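Side-chain contacts in Alr4995 protein (Nostoc sp., PDB 6LRF), which probably acts as a bifunctional enzyme, hydrolysing arginine to ornithine and then cyclising and deaminating ornithine to proline: residues B[46-49]-B[53-56]; B[288-293]-B[297-302]; B[350-355]-B[384-389]. All blocks are in the same frame, centred on the assembly; numbering follows the deposited sequence.

Overall arrangement
The three contacts illustrate how the chemistry of helix, strand and loop contacts follows their place in the fold. Contact 1 belongs to the dimethylargininase-like region, far from the others, with its centre about 54 Å from that of contact 2; it is partly buried and rests on a lysine chain laid against a valine. Contacts 2 and 3 share the LOR/SDH region, lie about 13 Å apart between centres, and touch where Ile-290 and Leu-299 meet Leu-353. Contact 2 is buried, joining strand 280-292 to helix 299-310 through branched apolar chains and a doubly gripped carbonyl. Contact 3, at the surface, relies on a carboxylate, a threonine and a weak hydrogen bond.

Contact 1: residues B[46-49]-B[53-56]; sequences QILK and IVDL
The ammonium nitrogen of Lys-49 comes up against the backbone of the strand without bonding to it: NZ stands 3.2 Å from the amide N of Val-54, but both are donors, so the approach is one of packing. NZ also lies 4.0 Å from CG2 of Ile-53, the branch that its chain turns anti to the backbone N. What carries the contact is the lysine's hydrocarbon stem. Its CE is 3.7 Å from CB of Val-54, and further back CG lies 4.1 Å from CG2 of the same valine. An unusual first torsion (chi1 -110°, well away from a staggered position) and a bend at chi2 turn the chain toward the strand, after which its last two torsions are fully extended and carry the amine across to the backbone between Ile-53 and Val-54.

Helix 34-49 is the crossover of a beta-alpha-beta unit, since it connects strand 6-9 to strand 53-56, its parallel neighbour, as befits the alpha/beta propeller of the GME family. The valine is the centre of the packing. Its CG2 faces the helix and receives two residues, the lysine stem and, at 4.1 Å, CG of Leu-48, whose side chain crosses that of Val-54 at about a right angle. Leu-48 is buried and reaches on to Phe-7 and Ile-228, while Val-54 also touches Tyr-45 and Met-9.

The charges are arranged more loosely. OD1 of Asp-55, whose CB points away from the helix, is 6.3 Å from NZ of Lys-49, too distant for a salt bridge, and is instead paired with Arg-6. Any attraction between lysine and aspartate would be long-range. Lys-49 itself is exposed and touches a crystal neighbour, which may influence the path its chain takes.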
loop_
_atom_site.group_PDB
_atom_site.type_symbol
_atom_site.label_atom_id
_atom_site.label_comp_id
_atom_site.label_asym_id
_atom_site.label_seq_id
_atom_site.Cartn_x
_atom_site.Cartn_y
_atom_site.Cartn_z
ATOM N N GLN B 46 -47.565 -35.431 -14.781
ATOM C CA GLN B 46 -48.671 -36.017 -14.025
ATOM C C GLN B 46 -49.337 -34.990 -13.104
ATOM O O GLN B 46 -50.566 -34.894 -13.068
ATOM C CB GLN B 46 -48.197 -37.226 -13.201
ATOM C CG GLN B 46 -47.729 -38.443 -14.014
ATOM C CD GLN B 46 -48.794 -38.999 -14.943
ATOM O OE1 GLN B 46 -49.987 -38.981 -14.626
ATOM N NE2 GLN B 46 -48.362 -39.527 -16.091
ATOM N N ILE B 47 -48.526 -34.225 -12.369
ATOM C CA ILE B 47 -49.052 -33.210 -11.458
ATOM C C ILE B 47 -49.856 -32.151 -12.207
ATOM O O ILE B 47 -50.963 -31.780 -11.792
ATOM C CB ILE B 47 -47.935 -32.508 -10.671
ATOM C CG1 ILE B 47 -47.266 -33.480 -9.700
ATOM C CG2 ILE B 47 -48.500 -31.338 -9.896
ATOM C CD1 ILE B 47 -46.003 -32.931 -9.059
ATOM N N LEU B 48 -49.301 -31.679 -13.319
ATOM C CA LEU B 48 -49.931 -30.614 -14.084
ATOM C C LEU B 48 -51.223 -31.095 -14.731
ATOM O O LEU B 48 -52.215 -30.361 -14.769
ATOM C CB LEU B 48 -48.965 -30.069 -15.149
ATOM C CG LEU B 48 -49.352 -28.737 -15.802
ATOM C CD1 LEU B 48 -49.638 -27.685 -14.745
ATOM C CD2 LEU B 48 -48.262 -28.252 -16.745
ATOM N N LYS B 49 -51.204 -32.331 -15.233
ATOM C CA LYS B 49 -52.371 -32.951 -15.867
ATOM C C LYS B 49 -53.564 -33.039 -14.912
ATOM O O LYS B 49 -54.715 -33.150 -15.348
ATOM C CB LYS B 49 -52.012 -34.348 -16.386
ATOM C CG LYS B 49 -51.955 -34.447 -17.899
ATOM C CD LYS B 49 -53.266 -33.931 -18.515
ATOM C CE LYS B 49 -53.265 -33.962 -20.054
ATOM N NZ LYS B 49 -54.549 -33.453 -20.660
ATOM N N ILE B 53 -55.136 -29.001 -18.682
ATOM C CA ILE B 53 -54.989 -29.756 -19.918
ATOM C C ILE B 53 -53.561 -29.626 -20.430
ATOM O O ILE B 53 -53.000 -28.527 -20.416
ATOM C CB ILE B 53 -55.971 -29.243 -21.008
ATOM C CG1 ILE B 53 -57.418 -29.273 -20.501
ATOM C CG2 ILE B 53 -55.816 -30.026 -22.309
ATOM C CD1 ILE B 53 -58.407 -28.499 -21.409
ATOM N N VAL B 54 -52.965 -30.720 -20.892
ATOM C CA VAL B 54 -51.603 -30.637 -21.414
ATOM C C VAL B 54 -51.506 -31.200 -22.823
ATOM O O VAL B 54 -51.749 -32.380 -23.042
ATOM C CB VAL B 54 -50.583 -31.381 -20.500
ATOM C CG1 VAL B 54 -49.180 -31.342 -21.104
ATOM C CG2 VAL B 54 -50.587 -30.799 -19.088
ATOM N N ASP B 55 -51.161 -30.344 -23.779
ATOM C CA ASP B 55 -50.828 -30.785 -25.120
ATOM C C ASP B 55 -49.347 -31.086 -25.193
ATOM O O ASP B 55 -48.564 -30.580 -24.390
ATOM C CB ASP B 55 -51.187 -29.728 -26.162
ATOM C CG ASP B 55 -52.683 -29.483 -26.260
ATOM O OD1 ASP B 55 -53.474 -30.437 -26.050
ATOM O OD2 ASP B 55 -53.065 -28.329 -26.554
ATOM N N LEU B 56 -48.967 -31.899 -26.169
ATOM C CA LEU B 56 -47.580 -32.291 -26.337
ATOM C C LEU B 56 -47.118 -32.016 -27.757
ATOM O O LEU B 56 -47.880 -32.216 -28.695
ATOM C CB LEU B 56 -47.397 -33.772 -26.002
ATOM C CG LEU B 56 -47.822 -34.250 -24.609
ATOM C CD1 LEU B 56 -47.614 -35.753 -24.508
ATOM C CD2 LEU B 56 -47.038 -33.539 -23.508
#

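Contact 2: residues B[288-293]-B[297-302]; sequences IRIEGH and SGLINR
Two donors of Ser-297 converge on the carbonyl oxygen of His-293. The hydroxyl OG is the closer, at 2.6 Å, and comes from above the carbonyl plane, 44° out of it; the amide N is 3.1 Å from that same O. This is the turn of a strand-to-helix connection, in which strand 280-292 leads through the short helix 294-297 into helix 299-310 of the LOR/SDH region. While OG donates to His-293, it also accepts from the amide N of Leu-299 at 3.3 Å, forming an ST turn just where Gly-298 takes the N-cap position. A chi1 of 63°, which sets OG between the backbone N and the carbonyl carbon, lets one hydroxyl serve both sides.

Beyond these polar bonds, Ile-290 packs with both its branches. Its CD1 lies 4.0 Å from CD2 of Leu-299, and its CG2 is 4.1 Å from CD1 of Ile-300, so the fork of the isoleucine spans successive residues of the first helical turn. Ile-300 continues outward to pack on Leu-295 of the second subunit, which brings this junction to a subunit interface. Arg-449 covers Ile-290 and Leu-299 from helix 446-449.

At Gly-292 a CB would collide with the carbonyl oxygen of Glu-291 at these backbone angles, which calls for glycine. Strand 329-337 pairs with the strand at Ile-290 and Gly-292. Arg-289, whose NH1 has a second salt-bridge partner in Glu-332, forms a salt bridge to Glu-291 side-on, NE and NH2 both on the one oxygen OE2, from its anti side, NH2 at 3.0 Å.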
loop_
_atom_site.group_PDB
_atom_site.type_symbol
_atom_site.label_atom_id
_atom_site.label_comp_id
_atom_site.label_asym_id
_atom_site.label_seq_id
_atom_site.Cartn_x
_atom_site.Cartn_y
_atom_site.Cartn_z
ATOM N N ILE B 288 -27.277 8.012 -34.447
ATOM C CA ILE B 288 -26.239 9.006 -34.214
ATOM C C ILE B 288 -25.129 8.839 -35.248
ATOM O O ILE B 288 -24.989 7.783 -35.866
ATOM C CB ILE B 288 -25.664 8.910 -32.781
ATOM C CG1 ILE B 288 -25.105 7.516 -32.517
ATOM C CG2 ILE B 288 -26.721 9.258 -31.750
ATOM C CD1 ILE B 288 -23.590 7.436 -32.607
ATOM N N ARG B 289 -24.349 9.890 -35.450
ATOM C CA ARG B 289 -23.201 9.811 -36.348
ATOM C C ARG B 289 -21.924 10.112 -35.562
ATOM O O ARG B 289 -21.912 10.987 -34.695
ATOM C CB ARG B 289 -23.380 10.778 -37.521
ATOM C CG ARG B 289 -22.304 10.728 -38.592
ATOM C CD ARG B 289 -22.693 11.631 -39.755
ATOM N NE ARG B 289 -21.588 11.869 -40.678
ATOM C CZ ARG B 289 -21.288 11.073 -41.698
ATOM N NH1 ARG B 289 -22.011 9.975 -41.914
ATOM N NH2 ARG B 289 -20.267 11.369 -42.500
ATOM N N ILE B 290 -20.862 9.358 -35.837
ATOM C CA ILE B 290 -19.562 9.596 -35.208
ATOM C C ILE B 290 -18.491 9.637 -36.305
ATOM O O ILE B 290 -18.492 8.802 -37.203
ATOM C CB ILE B 290 -19.246 8.519 -34.142
ATOM C CG1 ILE B 290 -17.880 8.761 -33.515
ATOM C CG2 ILE B 290 -19.328 7.117 -34.718
ATOM C CD1 ILE B 290 -17.867 9.950 -32.583
ATOM N N GLU B 291 -17.619 10.647 -36.256
ATOM C CA GLU B 291 -16.561 10.841 -37.250
ATOM C C GLU B 291 -15.176 10.949 -36.602
ATOM O O GLU B 291 -15.040 11.436 -35.480
ATOM C CB GLU B 291 -16.807 12.106 -38.071
ATOM C CG GLU B 291 -17.844 12.011 -39.170
ATOM C CD GLU B 291 -17.871 13.273 -40.046
ATOM O OE1 GLU B 291 -17.030 14.172 -39.816
ATOM O OE2 GLU B 291 -18.716 13.363 -40.970
ATOM N N GLY B 292 -14.141 10.537 -37.328
ATOM C CA GLY B 292 -12.782 10.646 -36.816
ATOM C C GLY B 292 -11.919 9.477 -37.233
ATOM O O GLY B 292 -12.189 8.836 -38.254
ATOM N N HIS B 293 -10.872 9.204 -36.461
ATOM C CA HIS B 293 -10.027 8.038 -36.708
ATOM C C HIS B 293 -10.587 6.865 -35.907
ATOM O O HIS B 293 -10.036 6.456 -34.888
ATOM C CB HIS B 293 -8.569 8.328 -36.338
ATOM C CG HIS B 293 -7.994 9.515 -37.048
ATOM N ND1 HIS B 293 -7.595 10.656 -36.386
ATOM C CD2 HIS B 293 -7.772 9.747 -38.365
ATOM C CE1 HIS B 293 -7.137 11.534 -37.263
ATOM N NE2 HIS B 293 -7.242 11.011 -38.471
ATOM N N SER B 297 -8.327 4.818 -32.836
ATOM C CA SER B 297 -8.445 5.528 -31.571
ATOM C C SER B 297 -9.303 4.734 -30.586
ATOM O O SER B 297 -9.266 4.982 -29.380
ATOM C CB SER B 297 -9.026 6.920 -31.782
ATOM O OG SER B 297 -10.348 6.854 -32.291
ATOM N N GLY B 298 -10.060 3.768 -31.108
ATOM C CA GLY B 298 -10.997 3.009 -30.302
ATOM C C GLY B 298 -12.192 3.847 -29.865
ATOM O O GLY B 298 -12.946 3.462 -28.966
ATOM N N LEU B 299 -12.362 5.001 -30.506
ATOM C CA LEU B 299 -13.491 5.880 -30.231
ATOM C C LEU B 299 -14.815 5.140 -30.462
ATOM O O LEU B 299 -15.698 5.158 -29.605
ATOM C CB LEU B 299 -13.410 7.134 -31.110
ATOM C CG LEU B 299 -14.368 8.286 -30.806
ATOM C CD1 LEU B 299 -14.271 8.677 -29.342
ATOM C CD2 LEU B 299 -14.035 9.474 -31.697
ATOM N N ILE B 300 -14.933 4.474 -31.611
ATOM C CA ILE B 300 -16.142 3.730 -31.936
ATOM C C ILE B 300 -16.402 2.689 -30.852
ATOM O O ILE B 300 -17.539 2.478 -30.434
ATOM C CB ILE B 300 -16.053 3.051 -33.341
ATOM C CG1 ILE B 300 -17.346 2.311 -33.671
ATOM C CG2 ILE B 300 -14.868 2.093 -33.437
ATOM C CD1 ILE B 300 -18.511 3.224 -33.865
ATOM N N ASN B 301 -15.325 2.097 -30.355
ATOM C CA ASN B 301 -15.406 0.966 -29.445
ATOM C C ASN B 301 -15.821 1.447 -28.047
ATOM O O ASN B 301 -16.616 0.796 -27.362
ATOM C CB ASN B 301 -14.056 0.211 -29.450
ATOM C CG ASN B 301 -13.840 -0.636 -28.215
ATOM O OD1 ASN B 301 -14.685 -1.467 -27.856
ATOM N ND2 ASN B 301 -12.689 -0.444 -27.556
ATOM N N ARG B 302 -15.328 2.611 -27.642
ATOM C CA ARG B 302 -15.748 3.197 -26.376
ATOM C C ARG B 302 -17.221 3.617 -26.399
ATOM O O ARG B 302 -17.923 3.468 -25.405
ATOM C CB ARG B 302 -14.871 4.398 -26.025
ATOM C CG ARG B 302 -13.553 4.026 -25.360
ATOM C CD ARG B 302 -12.649 5.252 -25.192
ATOM N NE ARG B 302 -12.164 5.742 -26.482
ATOM C CZ ARG B 302 -11.325 6.763 -26.638
ATOM N NH1 ARG B 302 -10.943 7.127 -27.858
ATOM N NH2 ARG B 302 -10.866 7.422 -25.579
#

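Contact 3: residues B[350-355]-B[384-389]; sequences LIDLGA and TIYPTE
The methyl of Thr-384 overlaps the carboxylate of Asp-352, CG2 standing 3.2 Å from OD2 and 3.5 Å from OD1 of that aspartate, the two side chains coming from opposite directions. OG1 of the threonine adds only a weak hydrogen bond to OD2 of Asp-352, at 3.4 Å. With chi1 at 67°, OG1 sits where it can also accept from the amide N of Tyr-386 (3.2 Å), which makes Thr-384 the head of an ST turn. Asp-352 lies in the last turn of helix 340-352, which is followed by a Schellman motif at Gly-354, and the contact links that turn to the loop leading into strand 388-392. A valine in place of Thr-384 would probably leave the Tyr-386 amide without its acceptor and Asp-352 without the weak bond, freeing the turn to shift. The Tyr-386 ring comes nearer the helix through CD2, 4.3 Å from OD2 of Asp-352, and CG1 of Ile-385 lies over the centre of one ring face. Arg-444 ties both sides together, pairing with the ring as a cation-pi partner and donating to the backbone O of Asp-352. Ala-648 of the third subunit packs on Ile-385 and Tyr-386.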
loop_
_atom_site.group_PDB
_atom_site.type_symbol
_atom_site.label_atom_id
_atom_site.label_comp_id
_atom_site.label_asym_id
_atom_site.label_seq_id
_atom_site.Cartn_x
_atom_site.Cartn_y
_atom_site.Cartn_z
ATOM N N LEU B 350 -22.494 9.964 -24.959
ATOM C CA LEU B 350 -22.071 10.037 -26.355
ATOM C C LEU B 350 -21.757 11.464 -26.817
ATOM O O LEU B 350 -20.886 11.675 -27.667
ATOM C CB LEU B 350 -23.138 9.443 -27.259
ATOM C CG LEU B 350 -23.312 7.928 -27.160
ATOM C CD1 LEU B 350 -24.387 7.436 -28.139
ATOM C CD2 LEU B 350 -21.977 7.237 -27.397
ATOM N N ILE B 351 -22.486 12.432 -26.271
ATOM C CA ILE B 351 -22.248 13.838 -26.577
ATOM C C ILE B 351 -20.775 14.208 -26.319
ATOM O O ILE B 351 -20.140 14.873 -27.142
ATOM C CB ILE B 351 -23.198 14.743 -25.764
ATOM C CG1 ILE B 351 -24.579 14.763 -26.417
ATOM C CG2 ILE B 351 -22.675 16.175 -25.693
ATOM C CD1 ILE B 351 -25.653 15.403 -25.552
ATOM N N ASP B 352 -20.228 13.736 -25.204
ATOM C CA ASP B 352 -18.816 13.954 -24.881
ATOM C C ASP B 352 -17.838 13.307 -25.861
ATOM O O ASP B 352 -16.729 13.800 -26.064
ATOM C CB ASP B 352 -18.530 13.445 -23.476
ATOM C CG ASP B 352 -19.297 14.211 -22.428
ATOM O OD1 ASP B 352 -19.669 13.605 -21.400
ATOM O OD2 ASP B 352 -19.530 15.427 -22.645
ATOM N N LEU B 353 -18.240 12.204 -26.472
ATOM C CA LEU B 353 -17.390 11.568 -27.473
ATOM C C LEU B 353 -17.521 12.257 -28.823
ATOM O O LEU B 353 -16.851 11.883 -29.785
ATOM C CB LEU B 353 -17.729 10.082 -27.614
ATOM C CG LEU B 353 -17.058 9.105 -26.651
ATOM C CD1 LEU B 353 -17.206 9.573 -25.226
ATOM C CD2 LEU B 353 -17.660 7.714 -26.825
ATOM N N GLY B 354 -18.388 13.259 -28.907
ATOM C CA GLY B 354 -18.562 13.978 -30.152
ATOM C C GLY B 354 -19.602 13.385 -31.086
ATOM O O GLY B 354 -19.615 13.700 -32.278
ATOM N N ALA B 355 -20.466 12.518 -30.561
ATOM C CA ALA B 355 -21.597 12.026 -31.342
ATOM C C ALA B 355 -22.505 13.202 -31.686
ATOM O O ALA B 355 -22.762 14.064 -30.846
ATOM C CB ALA B 355 -22.368 10.958 -30.581
ATOM N N THR B 384 -20.320 19.131 -18.449
ATOM C CA THR B 384 -19.065 18.391 -18.343
ATOM C C THR B 384 -17.913 19.396 -18.320
ATOM O O THR B 384 -18.148 20.611 -18.374
ATOM C CB THR B 384 -18.898 17.422 -19.527
ATOM O OG1 THR B 384 -18.721 18.174 -20.732
ATOM C CG2 THR B 384 -20.150 16.557 -19.680
ATOM N N ILE B 385 -16.676 18.920 -18.284
ATOM C CA ILE B 385 -15.550 19.856 -18.334
ATOM C C ILE B 385 -15.313 20.386 -19.749
ATOM O O ILE B 385 -14.551 21.342 -19.939
ATOM C CB ILE B 385 -14.231 19.223 -17.835
ATOM C CG1 ILE B 385 -13.747 18.146 -18.815
ATOM C CG2 ILE B 385 -14.390 18.668 -16.418
ATOM C CD1 ILE B 385 -12.380 17.542 -18.461
ATOM N N TYR B 386 -15.949 19.765 -20.743
ATOM C CA TYR B 386 -15.554 19.999 -22.137
ATOM C C TYR B 386 -16.273 21.157 -22.795
ATOM O O TYR B 386 -17.426 21.433 -22.456
ATOM C CB TYR B 386 -15.776 18.727 -22.953
ATOM C CG TYR B 386 -14.898 17.619 -22.471
ATOM C CD1 TYR B 386 -13.526 17.655 -22.702
ATOM C CD2 TYR B 386 -15.426 16.553 -21.751
ATOM C CE1 TYR B 386 -12.702 16.655 -22.244
ATOM C CE2 TYR B 386 -14.608 15.541 -21.290
ATOM C CZ TYR B 386 -13.245 15.596 -21.541
ATOM O OH TYR B 386 -12.420 14.590 -21.079
ATOM N N PRO B 387 -15.601 21.834 -23.755
ATOM C CA PRO B 387 -16.209 22.948 -24.496
ATOM C C PRO B 387 -17.474 22.480 -25.195
ATOM O O PRO B 387 -17.457 21.442 -25.857
ATOM C CB PRO B 387 -15.135 23.347 -25.521
ATOM C CG PRO B 387 -13.882 22.735 -25.044
ATOM C CD PRO B 387 -14.268 21.496 -24.288
ATOM N N THR B 388 -18.544 23.254 -25.036
ATOM C CA THR B 388 -19.894 22.801 -25.323
ATOM C C THR B 388 -20.637 23.881 -26.095
ATOM O O THR B 388 -20.474 25.067 -25.806
ATOM C CB THR B 388 -20.650 22.461 -24.008
ATOM O OG1 THR B 388 -19.977 21.395 -23.320
ATOM C CG2 THR B 388 -22.115 22.054 -24.267
ATOM N N GLU B 389 -21.424 23.472 -27.092
ATOM C CA GLU B 389 -22.317 24.387 -27.809
ATOM C C GLU B 389 -23.762 23.913 -27.649
ATOM O O GLU B 389 -24.011 22.710 -27.545
ATOM C CB GLU B 389 -21.941 24.471 -29.295
ATOM C CG GLU B 389 -20.708 25.318 -29.607
ATOM C CD GLU B 389 -20.228 25.195 -31.066
ATOM O OE1 GLU B 389 -20.798 24.393 -31.840
ATOM O OE2 GLU B 389 -19.268 25.903 -31.442
#